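DUF3863 domain-containing protein (Parabacteroides distasonis, PDB 3LM3) is of unknown function but is probably a glycoside hydrolase or carbohydrate deacetylase. Local coordinates at residues Asp185-Ser189 with Thr388-Leu392; Glu197-Lys201 with Asp408-Ile412; Met78-Glu82 with Glu129-Ile134; Thr73-Thr77 with Ile91-Val95; Glu266-Asp271 with Thr310-Trp314. One frame throughout, in Å; residues are numbered along the deposited sequence.

Interaction 1: residues Asp185-Ser189 with Thr388-Leu392; sequences DGSPS and TRYDL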
# COMPACT_ATOMS: atom_id res chain seq x y z
N ASP A 185 7.26 -0.34 -9.13
CA ASP A 185 7.91 0.84 -8.58
C ASP A 185 7.67 2.03 -9.52
O ASP A 185 7.30 1.86 -10.68
CB ASP A 185 9.44 0.65 -8.38
CG ASP A 185 10.07 1.69 -7.44
OD1 ASP A 185 9.35 2.44 -6.71
OD2 ASP A 185 11.33 1.74 -7.39
N GLY A 186 7.87 3.23 -9.00
CA GLY A 186 7.84 4.46 -9.77
C GLY A 186 6.80 5.46 -9.37
O GLY A 186 6.88 6.64 -9.78
N SER A 187 5.78 5.02 -8.64
CA SER A 187 4.65 5.87 -8.28
C SER A 187 4.93 6.73 -7.05
O SER A 187 5.89 6.49 -6.32
CB SER A 187 3.42 5.02 -8.02
OG SER A 187 3.43 4.39 -6.72
N PRO A 188 4.06 7.71 -6.77
CA PRO A 188 4.01 8.27 -5.42
C PRO A 188 3.56 7.23 -4.42
O PRO A 188 2.87 6.28 -4.77
CB PRO A 188 2.95 9.39 -5.51
CG PRO A 188 2.85 9.69 -7.01
CD PRO A 188 3.04 8.34 -7.66
N SER A 189 3.96 7.41 -3.16
CA SER A 189 3.54 6.51 -2.10
C SER A 189 2.31 7.01 -1.38
O SER A 189 1.67 6.24 -0.68
CB SER A 189 4.67 6.27 -1.12
OG SER A 189 4.96 7.41 -0.36
N THR A 388 12.10 10.16 -11.24
CA THR A 388 11.16 9.49 -12.11
C THR A 388 10.17 10.54 -12.59
O THR A 388 9.42 11.09 -11.79
CB THR A 388 10.44 8.36 -11.36
OG1 THR A 388 11.38 7.43 -10.83
CG2 THR A 388 9.46 7.59 -12.26
N ARG A 389 10.19 10.85 -13.89
CA ARG A 389 9.31 11.85 -14.46
C ARG A 389 7.97 11.29 -14.87
O ARG A 389 7.88 10.22 -15.42
CB ARG A 389 10.00 12.47 -15.68
CG ARG A 389 11.16 13.34 -15.30
CD ARG A 389 11.82 13.95 -16.51
NE ARG A 389 10.97 14.95 -17.13
CZ ARG A 389 11.42 15.90 -17.92
NH1 ARG A 389 12.73 16.01 -18.17
NH2 ARG A 389 10.56 16.76 -18.43
N TYR A 390 6.92 12.05 -14.59
CA TYR A 390 5.57 11.68 -14.95
C TYR A 390 5.03 12.46 -16.14
O TYR A 390 4.01 12.09 -16.70
CB TYR A 390 4.65 11.90 -13.75
CG TYR A 390 5.06 11.14 -12.52
CD1 TYR A 390 5.38 9.81 -12.58
CD2 TYR A 390 5.02 11.76 -11.26
CE1 TYR A 390 5.73 9.10 -11.43
CE2 TYR A 390 5.35 11.07 -10.11
CZ TYR A 390 5.72 9.75 -10.20
OH TYR A 390 6.03 9.03 -9.05
N ASP A 391 5.70 13.55 -16.49
CA ASP A 391 5.26 14.35 -17.64
C ASP A 391 5.53 13.62 -18.96
O ASP A 391 4.83 13.84 -19.96
CB ASP A 391 5.86 15.76 -17.59
CG ASP A 391 7.37 15.79 -17.68
OD1 ASP A 391 8.06 14.85 -17.26
OD2 ASP A 391 7.88 16.81 -18.17
N LEU A 392 6.50 12.73 -18.96
CA LEU A 392 6.77 11.85 -20.07
C LEU A 392 5.61 10.87 -20.29
O LEU A 392 4.99 10.39 -19.34
CB LEU A 392 8.09 11.07 -19.82
CG LEU A 392 9.35 11.91 -19.62
CD1 LEU A 392 10.55 11.03 -19.26
CD2 LEU A 392 9.65 12.74 -20.88
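G186 meets the residues at and just past the end of strand 383-389 through its carbonyl oxygen. The hydroxyl of Y390 donates to it, with Y390 OH 2.6 Å from G186 O. The oxygen lies at the edge of the Y390 ring, near its plane. The C=O...OH angle is 138°, and the donor is tilted 16° from the carbonyl plane. G186 O also has a methyl beside it, T388 CG2 at 3.7 Å. That methyl is directed at the loop because T388 CG2 is anti to the backbone N and OG1 takes the place beside that N (chi1 -57°). T388 OG1 itself bonds to D386. G186 has a positive phi, a region where residues with a CB are strained.

S187 directs its side chain away from Y390. Its OG folds back onto the next carbonyl, with S187 OG 2.8 Å from P188 O. The bond comes from above the carbonyl plane. The backbone carbon S187 C still rests against the tyrosine hydroxyl.

P188 follows with its ring. P188 CD lies 3.4 Å from Y390 OH, and this is a packing contact. The two side chains approach from opposite directions. The phenol end is therefore held by one short bond and flanked by carbon.

The contact is buried. It joins the loop between strands 168-172 and 194-195 to the end of strand 383-389, an outermost strand of the four-stranded antiparallel sheet. R368 of the adjacent strand 367-374 reaches the loop too, bonding to D185 and to S187 O.

Interaction 2: residues Glu197-Lys201 with Asp408-Ile412; sequences EHFCK and DWSLI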
# COMPACT_ATOMS: atom_id res chain seq x y z
N GLU A 197 -2.90 6.56 -18.84
CA GLU A 197 -1.68 5.96 -19.38
C GLU A 197 -1.10 4.84 -18.54
O GLU A 197 -0.51 3.92 -19.08
CB GLU A 197 -0.60 7.02 -19.57
CG GLU A 197 -0.95 8.07 -20.61
CD GLU A 197 0.10 9.15 -20.78
OE1 GLU A 197 1.24 9.00 -20.24
OE2 GLU A 197 -0.23 10.17 -21.41
N HIS A 198 -1.17 4.95 -17.20
CA HIS A 198 -0.42 4.08 -16.33
C HIS A 198 -0.85 4.30 -14.88
O HIS A 198 -0.87 5.44 -14.40
CB HIS A 198 1.08 4.36 -16.46
CG HIS A 198 1.95 3.25 -15.97
ND1 HIS A 198 2.03 2.87 -14.64
CD2 HIS A 198 2.80 2.43 -16.64
CE1 HIS A 198 2.89 1.86 -14.54
NE2 HIS A 198 3.38 1.60 -15.74
N PHE A 199 -1.18 3.19 -14.22
CA PHE A 199 -1.67 3.23 -12.84
C PHE A 199 -0.68 3.85 -11.84
O PHE A 199 -1.09 4.31 -10.78
CB PHE A 199 -2.14 1.82 -12.37
CG PHE A 199 -1.04 0.87 -11.98
CD1 PHE A 199 -0.15 0.39 -12.90
CD2 PHE A 199 -0.99 0.36 -10.69
CE1 PHE A 199 0.84 -0.52 -12.53
CE2 PHE A 199 -0.02 -0.57 -10.31
CZ PHE A 199 0.92 -0.98 -11.22
N CYS A 200 0.63 3.85 -12.16
CA CYS A 200 1.65 4.45 -11.30
C CYS A 200 1.88 5.94 -11.56
O CYS A 200 2.61 6.61 -10.79
CB CYS A 200 2.98 3.74 -11.51
SG CYS A 200 3.05 2.09 -10.79
N LYS A 201 1.32 6.47 -12.65
CA LYS A 201 1.54 7.84 -13.09
C LYS A 201 0.39 8.73 -12.63
O LYS A 201 -0.78 8.44 -12.94
CB LYS A 201 1.62 7.89 -14.63
CG LYS A 201 1.72 9.28 -15.17
CD LYS A 201 1.95 9.33 -16.70
CE LYS A 201 1.47 10.68 -17.26
NZ LYS A 201 2.17 10.95 -18.57
N ASP A 408 6.18 -7.10 -14.89
CA ASP A 408 6.88 -5.83 -14.67
C ASP A 408 6.08 -4.66 -15.17
O ASP A 408 6.01 -4.36 -16.35
CB ASP A 408 8.27 -5.85 -15.32
CG ASP A 408 9.11 -4.59 -15.00
OD1 ASP A 408 8.63 -3.71 -14.24
OD2 ASP A 408 10.25 -4.51 -15.50
N TRP A 409 5.41 -4.01 -14.21
CA TRP A 409 4.60 -2.82 -14.47
C TRP A 409 5.25 -1.53 -13.96
O TRP A 409 4.59 -0.50 -13.86
CB TRP A 409 3.21 -2.99 -13.84
CG TRP A 409 2.38 -4.04 -14.52
CD1 TRP A 409 2.68 -5.36 -14.63
CD2 TRP A 409 1.13 -3.85 -15.19
NE1 TRP A 409 1.70 -6.00 -15.34
CE2 TRP A 409 0.74 -5.09 -15.70
CE3 TRP A 409 0.31 -2.74 -15.44
CZ2 TRP A 409 -0.42 -5.26 -16.45
CZ3 TRP A 409 -0.86 -2.92 -16.14
CH2 TRP A 409 -1.20 -4.16 -16.66
N SER A 410 6.53 -1.58 -13.63
CA SER A 410 7.19 -0.40 -13.07
C SER A 410 7.27 0.75 -14.03
O SER A 410 7.43 0.56 -15.24
CB SER A 410 8.59 -0.75 -12.56
OG SER A 410 8.52 -1.69 -11.49
N LEU A 411 7.17 1.95 -13.49
CA LEU A 411 7.35 3.18 -14.25
C LEU A 411 8.75 3.71 -13.93
O LEU A 411 9.02 4.20 -12.82
CB LEU A 411 6.24 4.19 -13.91
CG LEU A 411 6.06 5.35 -14.89
CD1 LEU A 411 4.69 6.02 -14.70
CD2 LEU A 411 7.21 6.38 -14.76
N ILE A 412 9.66 3.58 -14.90
CA ILE A 412 11.07 3.89 -14.70
C ILE A 412 11.55 4.66 -15.91
O ILE A 412 11.23 4.28 -17.06
CB ILE A 412 11.88 2.57 -14.54
CG1 ILE A 412 11.53 1.90 -13.21
CG2 ILE A 412 13.39 2.79 -14.59
CD1 ILE A 412 12.13 0.50 -13.00
O HOH W 1 4.98 -0.33 -17.28
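H198 to K201 form a type I beta turn, closed by K201 N to H198 O at 3.0 Å, and the turn lies against an irregular segment, with C200 and L411 nearest in backbone. The H198 ring carries much of the contact. Its ND1 accepts from C200 N, 3.0 Å away and in the ring plane, which fixes the ring's rotation within the turn. At the ring edge next to ND1, H198 CE1 is 3.0 Å from W409 O. H198 NE2 meets a water, which also gives a weak bond to S410 O.

The L411 and H198 side chains run antiparallel past one another. In the conformer given, L411 CD1 sits over one imidazole face, 4.2 Å from the H198 ring centroid and 18° off the normal, a CH-pi contact. The same methyl reaches K201, with L411 CD1 3.6 Å from K201 CB. L411 CB packs on C200 CB.

The ring edge of F199 meets W409, with F199 CE1 3.7 Å from W409 CB. The two rings are oblique, their planes at 76°. W409 NE1 bonds to A406 O.

The contact joins the loop between strands 194-195 and 213-216 to the long loop between strand 383-389 and helix 434-443. W409 and L411 also make backbone bonds to G183 and D185.

Interaction 3: residues Met78-Glu82 with Glu129-Ile134; sequences MNALE and EAIEII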
# COMPACT_ATOMS: atom_id res chain seq x y z
N MSE A 78 -12.01 -14.20 -4.58
CA MSE A 78 -13.24 -14.72 -5.15
C MSE A 78 -13.57 -16.06 -4.55
O MSE A 78 -14.72 -16.32 -4.19
CB MSE A 78 -13.18 -14.82 -6.67
CG MSE A 78 -14.53 -15.21 -7.26
SE MSE A 78 -15.82 -13.76 -7.20
CE MSE A 78 -15.11 -12.76 -8.74
N ASN A 79 -12.56 -16.91 -4.43
CA ASN A 79 -12.83 -18.25 -3.88
C ASN A 79 -13.27 -18.18 -2.42
O ASN A 79 -14.13 -18.96 -2.01
CB ASN A 79 -11.60 -19.15 -4.08
CG ASN A 79 -11.38 -19.51 -5.55
OD1 ASN A 79 -12.33 -19.49 -6.34
ND2 ASN A 79 -10.13 -19.78 -5.92
N ALA A 80 -12.75 -17.22 -1.64
CA ALA A 80 -13.21 -17.08 -0.25
C ALA A 80 -14.65 -16.54 -0.19
O ALA A 80 -15.41 -16.88 0.72
CB ALA A 80 -12.29 -16.20 0.53
N LEU A 81 -15.02 -15.68 -1.15
CA LEU A 81 -16.41 -15.19 -1.21
C LEU A 81 -17.40 -16.29 -1.53
O LEU A 81 -18.52 -16.28 -1.04
CB LEU A 81 -16.59 -14.11 -2.29
CG LEU A 81 -16.03 -12.75 -1.94
CD1 LEU A 81 -16.19 -11.85 -3.18
CD2 LEU A 81 -16.69 -12.19 -0.66
N GLU A 82 -16.98 -17.22 -2.38
CA GLU A 82 -17.91 -18.23 -2.93
C GLU A 82 -17.90 -19.58 -2.24
O GLU A 82 -18.84 -20.36 -2.44
CB GLU A 82 -17.62 -18.41 -4.42
CG GLU A 82 -18.02 -17.23 -5.27
CD GLU A 82 -17.79 -17.45 -6.75
OE1 GLU A 82 -16.82 -18.13 -7.14
OE2 GLU A 82 -18.59 -16.90 -7.54
N GLU A 129 -18.47 -8.91 -10.46
CA GLU A 129 -19.08 -10.10 -9.85
C GLU A 129 -18.89 -10.13 -8.34
O GLU A 129 -19.81 -10.46 -7.58
CB GLU A 129 -18.46 -11.38 -10.46
CG GLU A 129 -18.90 -11.67 -11.88
CD GLU A 129 -18.16 -12.83 -12.55
OE1 GLU A 129 -17.21 -13.40 -11.95
OE2 GLU A 129 -18.50 -13.11 -13.72
N ALA A 130 -17.68 -9.82 -7.89
CA ALA A 130 -17.40 -9.79 -6.45
C ALA A 130 -18.19 -8.71 -5.73
O ALA A 130 -18.71 -8.95 -4.63
CB ALA A 130 -15.88 -9.56 -6.21
N ILE A 131 -18.29 -7.53 -6.33
CA ILE A 131 -19.05 -6.43 -5.73
C ILE A 131 -20.51 -6.85 -5.54
O ILE A 131 -21.11 -6.61 -4.50
CB ILE A 131 -18.96 -5.15 -6.56
CG1 ILE A 131 -17.56 -4.55 -6.50
CG2 ILE A 131 -19.99 -4.10 -6.08
CD1 ILE A 131 -17.26 -3.62 -7.65
N GLU A 132 -21.09 -7.55 -6.52
CA GLU A 132 -22.48 -8.01 -6.43
C GLU A 132 -22.65 -9.02 -5.30
O GLU A 132 -23.58 -8.94 -4.52
CB GLU A 132 -22.91 -8.63 -7.75
CG GLU A 132 -24.37 -9.04 -7.79
CD GLU A 132 -25.33 -7.87 -7.65
OE1 GLU A 132 -24.94 -6.72 -7.96
OE2 GLU A 132 -26.48 -8.11 -7.25
N ILE A 133 -21.72 -9.99 -5.21
CA ILE A 133 -21.75 -10.98 -4.14
C ILE A 133 -21.70 -10.31 -2.77
O ILE A 133 -22.45 -10.63 -1.85
CB ILE A 133 -20.61 -12.02 -4.28
CG1 ILE A 133 -20.84 -12.93 -5.50
CG2 ILE A 133 -20.47 -12.84 -2.98
CD1 ILE A 133 -19.56 -13.60 -5.96
N ILE A 134 -20.81 -9.34 -2.64
CA ILE A 134 -20.62 -8.63 -1.38
C ILE A 134 -21.85 -7.78 -1.01
O ILE A 134 -22.28 -7.77 0.15
CB ILE A 134 -19.32 -7.77 -1.43
CG1 ILE A 134 -18.13 -8.73 -1.35
CG2 ILE A 134 -19.24 -6.78 -0.26
CD1 ILE A 134 -16.82 -8.08 -1.72
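Two helices of the parallel-sheet domain pack here, the short helix 78-82 that follows strand 73-76 and the longer helix 120-138. L81 fills the centre of the contact. L81 CD1 lies 3.8 Å from A130 CB, between A130 and I134, while the other branch, L81 CD2, lies 3.8 Å from I134 CG1. L81 CB meets I133 CG2. The L81 and I134 side chains cross at about a right angle.

The segment axes run at 30° and approach to 10.7 Å. Side chains thus bridge most of the gap. Strand 105-108 of the parallel sheet lies against the contact, with Y108 touching M78 and A130, and V106 touching I134. The chain from strand 73-76 through helices 78-82 and 86-102 to strand 105-108 is a beta-alpha-beta crossover; helix 120-138 comes after that strand.

M78, a selenomethionine, starts with CG anti to the backbone N (chi1 -173°) and then bends at chi2 and chi3. The bends carry its end across to the other helix. M78 SE is 3.9 Å from I133 CD1, and M78 CE is 4.0 Å from A130 N. M78 CE also touches E129 OE1.

On the more exposed side I133 CD1 meets E82 OE2 at 3.8 Å. E82 OE2 and E129 OE1 stand 5.8 Å apart. R38 makes salt bridges to both glutamates, and its charge probably offsets the repulsion between them.

Interaction 4: residues Thr73-Thr77 with Ile91-Val95; sequences TWGFT and IRDYV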
# COMPACT_ATOMS: atom_id res chain seq x y z
N THR A 73 -10.83 -2.78 6.83
CA THR A 73 -11.33 -3.37 5.61
C THR A 73 -11.09 -4.85 5.61
O THR A 73 -9.94 -5.29 5.70
CB THR A 73 -10.63 -2.73 4.41
OG1 THR A 73 -10.89 -1.31 4.41
CG2 THR A 73 -11.08 -3.33 3.08
N TRP A 74 -12.15 -5.63 5.45
CA TRP A 74 -12.05 -7.07 5.20
C TRP A 74 -11.99 -7.26 3.71
O TRP A 74 -12.88 -6.81 2.98
CB TRP A 74 -13.29 -7.76 5.74
CG TRP A 74 -13.46 -7.66 7.23
CD1 TRP A 74 -14.28 -6.79 7.91
CD2 TRP A 74 -12.83 -8.49 8.24
NE1 TRP A 74 -14.19 -7.03 9.26
CE2 TRP A 74 -13.31 -8.07 9.48
CE3 TRP A 74 -11.89 -9.54 8.19
CZ2 TRP A 74 -12.91 -8.66 10.68
CZ3 TRP A 74 -11.50 -10.13 9.38
CH2 TRP A 74 -12.00 -9.70 10.62
N GLY A 75 -10.96 -7.92 3.23
CA GLY A 75 -10.81 -8.16 1.82
C GLY A 75 -10.82 -9.65 1.52
O GLY A 75 -10.03 -10.40 2.09
N PHE A 76 -11.71 -10.08 0.61
CA PHE A 76 -11.88 -11.50 0.27
C PHE A 76 -11.46 -11.78 -1.16
O PHE A 76 -11.84 -11.06 -2.08
CB PHE A 76 -13.36 -11.88 0.34
CG PHE A 76 -13.94 -11.98 1.74
CD1 PHE A 76 -14.25 -10.86 2.48
CD2 PHE A 76 -14.22 -13.21 2.27
CE1 PHE A 76 -14.81 -10.99 3.76
CE2 PHE A 76 -14.77 -13.34 3.55
CZ PHE A 76 -15.04 -12.24 4.28
N THR A 77 -10.77 -12.90 -1.38
CA THR A 77 -10.61 -13.39 -2.74
C THR A 77 -11.94 -13.95 -3.28
O THR A 77 -12.88 -14.19 -2.52
CB THR A 77 -9.61 -14.52 -2.80
OG1 THR A 77 -10.11 -15.64 -2.05
CG2 THR A 77 -8.26 -14.06 -2.28
N ILE A 91 -17.06 -17.36 8.61
CA ILE A 91 -16.26 -16.16 8.49
C ILE A 91 -17.03 -15.05 7.78
O ILE A 91 -17.01 -13.89 8.23
CB ILE A 91 -14.90 -16.43 7.78
CG1 ILE A 91 -14.01 -17.25 8.71
CG2 ILE A 91 -14.24 -15.14 7.38
CD1 ILE A 91 -12.82 -17.93 7.97
N ARG A 92 -17.71 -15.36 6.68
CA ARG A 92 -18.50 -14.35 6.01
C ARG A 92 -19.59 -13.78 6.96
O ARG A 92 -19.79 -12.57 7.02
CB ARG A 92 -19.14 -14.85 4.71
CG ARG A 92 -18.13 -15.07 3.56
CD ARG A 92 -18.79 -15.36 2.24
NE ARG A 92 -19.61 -16.55 2.28
CZ ARG A 92 -19.18 -17.79 2.00
NH1 ARG A 92 -17.92 -18.04 1.65
NH2 ARG A 92 -20.02 -18.79 2.08
N ASP A 93 -20.28 -14.64 7.70
CA ASP A 93 -21.34 -14.19 8.61
C ASP A 93 -20.75 -13.26 9.66
O ASP A 93 -21.34 -12.22 9.97
CB ASP A 93 -22.05 -15.37 9.29
CG ASP A 93 -22.96 -16.17 8.36
OD1 ASP A 93 -23.27 -15.74 7.24
OD2 ASP A 93 -23.38 -17.25 8.81
N TYR A 94 -19.58 -13.60 10.19
CA TYR A 94 -18.94 -12.78 11.21
C TYR A 94 -18.53 -11.43 10.64
O TYR A 94 -18.70 -10.38 11.26
CB TYR A 94 -17.71 -13.50 11.77
CG TYR A 94 -16.87 -12.65 12.70
CD1 TYR A 94 -17.32 -12.36 13.98
CD2 TYR A 94 -15.68 -12.10 12.30
CE1 TYR A 94 -16.57 -11.57 14.82
CE2 TYR A 94 -14.94 -11.32 13.14
CZ TYR A 94 -15.40 -11.05 14.40
OH TYR A 94 -14.66 -10.24 15.24
N VAL A 95 -17.98 -11.43 9.44
CA VAL A 95 -17.59 -10.19 8.81
C VAL A 95 -18.80 -9.28 8.54
O VAL A 95 -18.73 -8.05 8.70
CB VAL A 95 -16.78 -10.48 7.52
CG1 VAL A 95 -16.70 -9.24 6.68
CG2 VAL A 95 -15.38 -10.98 7.89
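R92 NH1 is gripped by two backbone carbonyls, those of A80 and D83, while the aliphatic part of the same side chain lies against F76. R92 CG is 3.8 Å from F76 CE2. The R92 chain bends at chi3 (-60°), which turns the guanidinium off the line of the earlier carbons.

V95 is the main apolar partner and stands between two aromatic rings. Its CG2 lies over one face of W74, 3.8 Å from the centroid of the six-membered ring and 21° off the normal, a CH-pi contact. V95 CG2 is 3.6 Å from W74 CD2. The other branch, V95 CG1, lies anti to the backbone N and rests on the pyrrole side, 3.6 Å from W74 CG. F76 comes from the opposite direction and presents its ring edge, with F76 CZ 3.8 Å from V95 CG2.

Strand 73-76 and helix 86-102 run nearly antiparallel, the short segments at 153° with axes 10.9 Å apart. This is the strand-to-helix packing of a beta-alpha-beta unit, since the chain goes on from the helix to the parallel strand 105-108. V106 of that strand touches both F76 and V95.

Y94 adds to the outer part of the contact. Y94 CE2 is 4.2 Å from W74 CZ2, and the two side chains cross at about a right angle. I91 CG2 touches F76 CE2. W74 NE1 is bonded to D104 OD2, so the indole is fixed at its polar edge as well as on its face. Helix 53-64 covers more of W74 and Y94 through R60.

Interaction 5: residues Glu266-Asp271 with Thr310-Trp314; sequences EAIHFD and TKERW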
# COMPACT_ATOMS: atom_id res chain seq x y z
N GLU A 266 6.07 4.30 11.31
CA GLU A 266 4.90 5.18 11.48
C GLU A 266 5.29 6.61 11.76
O GLU A 266 4.63 7.54 11.31
CB GLU A 266 3.95 4.67 12.56
CG GLU A 266 3.33 3.37 12.20
CD GLU A 266 2.21 3.00 13.12
OE1 GLU A 266 2.33 3.22 14.37
OE2 GLU A 266 1.19 2.48 12.63
N ALA A 267 6.39 6.81 12.51
CA ALA A 267 6.81 8.16 12.87
C ALA A 267 7.25 9.00 11.65
O ALA A 267 7.15 10.22 11.69
CB ALA A 267 7.93 8.12 13.92
N ILE A 268 7.67 8.35 10.57
CA ILE A 268 7.94 9.06 9.33
C ILE A 268 6.72 9.89 8.92
O ILE A 268 6.83 11.03 8.42
CB ILE A 268 8.27 8.08 8.18
CG1 ILE A 268 9.51 7.25 8.52
CG2 ILE A 268 8.43 8.79 6.80
CD1 ILE A 268 9.76 6.08 7.49
N HIS A 269 5.55 9.31 9.15
CA HIS A 269 4.26 9.88 8.78
C HIS A 269 3.61 10.71 9.86
O HIS A 269 3.00 11.74 9.58
CB HIS A 269 3.36 8.73 8.34
CG HIS A 269 3.93 8.03 7.17
ND1 HIS A 269 3.74 8.50 5.89
CD2 HIS A 269 4.85 7.05 7.08
CE1 HIS A 269 4.47 7.80 5.05
NE2 HIS A 269 5.16 6.90 5.75
N PHE A 270 3.68 10.22 11.08
CA PHE A 270 2.92 10.82 12.18
C PHE A 270 3.68 11.89 12.97
O PHE A 270 3.05 12.63 13.72
CB PHE A 270 2.43 9.71 13.11
CG PHE A 270 1.39 8.77 12.50
CD1 PHE A 270 0.73 9.07 11.31
CD2 PHE A 270 1.01 7.63 13.19
CE1 PHE A 270 -0.25 8.21 10.81
CE2 PHE A 270 0.03 6.77 12.68
CZ PHE A 270 -0.59 7.08 11.49
N ASP A 271 4.99 11.99 12.77
CA ASP A 271 5.78 13.10 13.31
C ASP A 271 6.07 14.09 12.17
O ASP A 271 5.22 14.95 11.87
CB ASP A 271 7.04 12.55 14.00
CG ASP A 271 6.74 11.89 15.35
OD1 ASP A 271 5.68 12.16 15.96
OD2 ASP A 271 7.63 11.09 15.79
N THR A 310 0.65 2.60 18.80
CA THR A 310 0.26 3.72 17.96
C THR A 310 -0.61 4.70 18.74
O THR A 310 -0.37 5.89 18.71
CB THR A 310 -0.46 3.21 16.70
OG1 THR A 310 0.39 2.30 15.99
CG2 THR A 310 -0.82 4.36 15.77
N LYS A 311 -1.63 4.19 19.42
CA LYS A 311 -2.54 5.06 20.19
C LYS A 311 -1.85 5.72 21.38
O LYS A 311 -2.20 6.83 21.78
CB LYS A 311 -3.78 4.29 20.64
CG LYS A 311 -4.70 3.81 19.54
CD LYS A 311 -5.41 4.91 18.75
CE LYS A 311 -6.53 5.54 19.49
NZ LYS A 311 -7.32 6.40 18.54
N GLU A 312 -0.88 5.05 21.98
CA GLU A 312 -0.17 5.63 23.10
C GLU A 312 0.62 6.86 22.67
O GLU A 312 0.57 7.91 23.33
CB GLU A 312 0.76 4.61 23.74
CG GLU A 312 1.58 5.13 24.90
CD GLU A 312 2.39 4.01 25.52
OE1 GLU A 312 1.78 3.15 26.20
OE2 GLU A 312 3.62 3.98 25.31
N ARG A 313 1.31 6.75 21.54
CA ARG A 313 2.19 7.82 21.08
C ARG A 313 1.45 8.92 20.33
O ARG A 313 1.82 10.09 20.43
CB ARG A 313 3.29 7.21 20.24
CG ARG A 313 4.32 8.18 19.77
CD ARG A 313 5.55 7.45 19.30
NE ARG A 313 6.49 8.33 18.62
CZ ARG A 313 7.60 7.91 18.02
NH1 ARG A 313 7.97 6.63 18.08
NH2 ARG A 313 8.36 8.78 17.34
N TRP A 314 0.41 8.54 19.59
CA TRP A 314 -0.38 9.43 18.76
C TRP A 314 -1.86 9.19 19.07
O TRP A 314 -2.56 8.49 18.35
CB TRP A 314 -0.07 9.20 17.27
CG TRP A 314 1.38 9.43 16.88
CD1 TRP A 314 2.03 10.63 16.75
CD2 TRP A 314 2.34 8.42 16.58
NE1 TRP A 314 3.34 10.42 16.38
CE2 TRP A 314 3.55 9.07 16.26
CE3 TRP A 314 2.30 7.01 16.52
CZ2 TRP A 314 4.71 8.36 15.89
CZ3 TRP A 314 3.45 6.31 16.17
CH2 TRP A 314 4.63 6.99 15.84
O HOH W 2 6.03 11.16 18.56
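W314 packs against helix 255-277 just where its own helix, 296-313, ends. This is a helix-helix contact closed by an aromatic pair. The tight part is around the indole. F270 CB sits over one face, 3.5 Å from the centroid of the W314 five-membered ring. The F270 ring then turns its edge to the face of the six-membered ring, a T-shaped pair with centroids 5.2 Å apart and planes at 75°. The opposite indole face is covered by R313 CG of its own segment. A267 CB packs against the benzo part, 3.8 Å from W314 CZ2. F270 and D271, within a wider pi-type turn at 268-271, both meet W314.

Deeper in, E266 and T310 meet at a buried polar point. E266 OE1 is 2.7 Å from T310 OG1, though the carbonyl of W306 is also within reach of the threonine proton. The second oxygen, E266 OE2, takes W306 NE1. V23 and V282 of the parallel sheet touch E266 and F270.

The outer side is looser and polar. R313 is exposed, its chain extended from CG to NE. R313 NH2 makes a salt bridge to D271 OD2 at 2.9 Å, at a bent 136° and tilted from the guanidinium plane. A water accepts from R313 NE and donates to D271 OD1. That same oxygen, D271 OD1, receives W314 NE1 at 2.9 Å and a straighter 166°, the donor coming from above the carboxylate plane and the acceptor lying in the indole plane.

Interactions 1 and 2 form one buried region, with centres 7 Å apart. D185 O probably accepts from L411 N at 2.8 Å, and K201 NZ reaches L392 O at 3.0 Å. Their segments alternate along the chain, and both tie loops from the first half to the later part. Interactions 3 and 4 are also neighbours, 10 Å between centres; strand 73-76, helix 78-82 and helix 86-102 follow one another in the chain. R92 NH1 links them through A80 O at 2.9 Å. Interaction 5 lies apart, 27 Å from interaction 1 between centres, though their nearest atoms come within about 5 Å. No catalytic site has been assigned.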